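Local coordinates for OxyA protein (Actinoplanes teichomyceticus, PDB 5HH3) that is a heme-dependent cytochrome P450 that probably carries out a phenolic coupling step in peptide cyclisation during glycopeptide antibiotic biosynthesis, at residues T284-H289 with S313-N318. Sequence-based numbering, arbitrary orientation.
With HEM (protoporphyrin IX containing Fe), chain G.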
# COMPACT_ATOMS: atom_id res chain seq x y z
N THR B 284 -2.31 -11.49 19.03
CA THR B 284 -1.12 -10.86 18.47
C THR B 284 -1.12 -10.77 16.93
O THR B 284 -0.26 -10.10 16.37
CB THR B 284 0.17 -11.55 18.97
OG1 THR B 284 0.10 -12.96 18.73
CG2 THR B 284 0.37 -11.29 20.46
N ASP B 285 -2.08 -11.41 16.27
CA ASP B 285 -2.38 -11.16 14.85
C ASP B 285 -3.80 -10.57 14.80
O ASP B 285 -4.79 -11.29 14.85
CB ASP B 285 -2.28 -12.47 14.05
CG ASP B 285 -2.07 -12.24 12.53
OD1 ASP B 285 -1.92 -11.08 12.09
OD2 ASP B 285 -2.04 -13.25 11.79
N GLU B 286 -3.88 -9.25 14.74
CA GLU B 286 -5.13 -8.54 15.01
C GLU B 286 -6.19 -8.60 13.90
O GLU B 286 -7.37 -8.36 14.18
CB GLU B 286 -4.86 -7.08 15.35
CG GLU B 286 -4.16 -6.85 16.68
CD GLU B 286 -2.64 -6.68 16.57
OE1 GLU B 286 -2.07 -7.01 15.50
OE2 GLU B 286 -2.01 -6.22 17.57
N LYS B 287 -5.78 -8.85 12.66
CA LYS B 287 -6.74 -8.91 11.55
C LYS B 287 -6.32 -9.90 10.46
O LYS B 287 -5.16 -10.27 10.39
CB LYS B 287 -6.92 -7.52 10.94
CG LYS B 287 -5.63 -6.86 10.55
CD LYS B 287 -5.88 -5.49 9.99
CE LYS B 287 -4.56 -4.76 9.79
NZ LYS B 287 -3.78 -5.41 8.69
N THR B 288 -7.29 -10.33 9.66
CA THR B 288 -7.05 -11.25 8.56
C THR B 288 -6.66 -10.43 7.35
O THR B 288 -6.87 -9.21 7.31
CB THR B 288 -8.34 -12.03 8.19
OG1 THR B 288 -9.42 -11.12 8.04
CG2 THR B 288 -8.69 -13.05 9.24
N HIS B 289 -6.11 -11.09 6.33
CA HIS B 289 -5.91 -10.46 5.04
C HIS B 289 -7.29 -10.07 4.47
O HIS B 289 -8.25 -10.85 4.59
CB HIS B 289 -5.23 -11.40 4.05
CG HIS B 289 -3.84 -11.78 4.44
ND1 HIS B 289 -2.74 -10.99 4.15
CD2 HIS B 289 -3.36 -12.86 5.11
CE1 HIS B 289 -1.65 -11.57 4.62
NE2 HIS B 289 -2.00 -12.71 5.20
N SER B 313 -11.62 -8.05 11.90
CA SER B 313 -10.92 -7.71 13.12
C SER B 313 -11.05 -8.85 14.15
O SER B 313 -12.03 -8.94 14.93
CB SER B 313 -11.43 -6.39 13.69
OG SER B 313 -10.71 -6.02 14.85
N LEU B 314 -10.02 -9.68 14.18
CA LEU B 314 -9.87 -10.74 15.16
C LEU B 314 -9.71 -10.14 16.56
O LEU B 314 -10.24 -10.70 17.52
CB LEU B 314 -8.68 -11.64 14.82
CG LEU B 314 -8.62 -12.26 13.43
CD1 LEU B 314 -7.41 -13.19 13.29
CD2 LEU B 314 -9.91 -13.02 13.14
N LEU B 315 -9.01 -9.02 16.67
CA LEU B 315 -8.93 -8.28 17.94
C LEU B 315 -10.34 -7.91 18.44
O LEU B 315 -10.70 -8.23 19.59
CB LEU B 315 -8.05 -7.05 17.78
CG LEU B 315 -7.82 -6.17 19.03
CD1 LEU B 315 -7.16 -6.95 20.12
CD2 LEU B 315 -6.96 -4.97 18.69
N ALA B 316 -11.15 -7.31 17.56
CA ALA B 316 -12.52 -6.94 17.91
C ALA B 316 -13.35 -8.15 18.36
O ALA B 316 -14.03 -8.07 19.37
CB ALA B 316 -13.23 -6.20 16.78
N ALA B 317 -13.23 -9.27 17.66
CA ALA B 317 -13.99 -10.47 18.02
C ALA B 317 -13.58 -11.03 19.37
O ALA B 317 -14.43 -11.40 20.18
CB ALA B 317 -13.78 -11.55 16.96
N ASN B 318 -12.27 -11.10 19.59
CA ASN B 318 -11.70 -11.71 20.79
C ASN B 318 -11.87 -10.86 22.04
O ASN B 318 -11.97 -11.40 23.16
CB ASN B 318 -10.22 -12.02 20.56
CG ASN B 318 -10.01 -13.09 19.51
OD1 ASN B 318 -10.96 -13.73 19.05
ND2 ASN B 318 -8.76 -13.32 19.14
CHA HEM G . -2.80 -18.43 8.53
CHB HEM G . 1.30 -20.88 9.35
CHC HEM G . 1.47 -19.05 13.85
CHD HEM G . -2.65 -16.69 13.04
C1A HEM G . -1.69 -19.22 8.37
C2A HEM G . -1.32 -19.83 7.14
C3A HEM G . -0.17 -20.52 7.37
C4A HEM G . 0.18 -20.35 8.74
CMA HEM G . 0.61 -21.32 6.36
CAA HEM G . -2.08 -19.72 5.83
CBA HEM G . -3.12 -20.84 5.78
CGA HEM G . -3.99 -20.84 4.53
O1A HEM G . -4.16 -19.81 3.83
O2A HEM G . -4.57 -21.90 4.18
C1B HEM G . 1.73 -20.59 10.66
C2B HEM G . 2.93 -21.10 11.25
C3B HEM G . 3.00 -20.59 12.53
C4B HEM G . 1.78 -19.75 12.68
CMB HEM G . 3.94 -22.03 10.61
CAB HEM G . 3.98 -20.81 13.63
CBB HEM G . 4.99 -21.68 13.65
C1C HEM G . 0.37 -18.22 14.05
C2C HEM G . 0.08 -17.51 15.24
C3C HEM G . -1.11 -16.82 15.00
C4C HEM G . -1.52 -17.15 13.66
CMC HEM G . 0.92 -17.50 16.50
CAC HEM G . -1.89 -15.93 15.90
CBC HEM G . -1.63 -15.65 17.17
C1D HEM G . -2.99 -17.00 11.72
C2D HEM G . -4.20 -16.42 11.10
C3D HEM G . -4.25 -16.90 9.85
C4D HEM G . -3.06 -17.77 9.72
CMD HEM G . -5.22 -15.47 11.68
CAD HEM G . -5.33 -16.58 8.82
CBD HEM G . -5.09 -15.28 8.03
CGD HEM G . -6.23 -15.03 7.03
O1D HEM G . -6.23 -14.06 6.25
O2D HEM G . -7.22 -15.77 6.93
NA HEM G . -0.77 -19.56 9.34
NB HEM G . 1.09 -19.83 11.55
NC HEM G . -0.62 -18.02 13.14
ND HEM G . -2.35 -17.83 10.87
FE HEM G . -0.71 -18.80 11.19
O HOH W 1 0.37 -17.23 10.30
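Leu-315 N donates a hydrogen bond to Glu-286 O, 3.1 Å and nearly straight at 167°. The carbonyl of Glu-286 thus takes up an N-H from the first turn of helix 314-318. Ser-313 is the N-cap of this helix. Its OG lies anti to the backbone N (chi1 -177°) and accepts from Ala-316 N at 3.0 Å. OG is also hydrogen-bonded to His-20 NE2. The side chains of Glu-286 and Leu-315 lie side by side and point the same way, with Glu-286 CG 3.9 Å from Leu-315 CD2. A bend at chi2 (96°) turns the buried Glu-286 carboxylate off the line of the chain, where Arg-22 forms a salt bridge with OE2 and Phe-388 N a hydrogen bond with OE1. Leu-314 fills the heme side of the contact. Its CD1 lies 3.6 Å from Asp-285 O and 3.5 Å from the heme methyl CMD, while CD2 meets the methyl CG2 of Thr-288 at 4.1 Å. Asp-285 lays OD2 over the porphyrin face at the meso carbon CHD, 3.7 Å away, on the side of the iron-bound water; Gln-242 NE2 is hydrogen-bonded to OD2. His-289 N donates to the heme propionate oxygen O1D at 3.0 Å, and Arg-291 also binds the heme. The contact joins the loop between helix 274-282 and strand 291-293 to a capped helix start, forming part of the heme pocket wall of the cytochrome P450 fold.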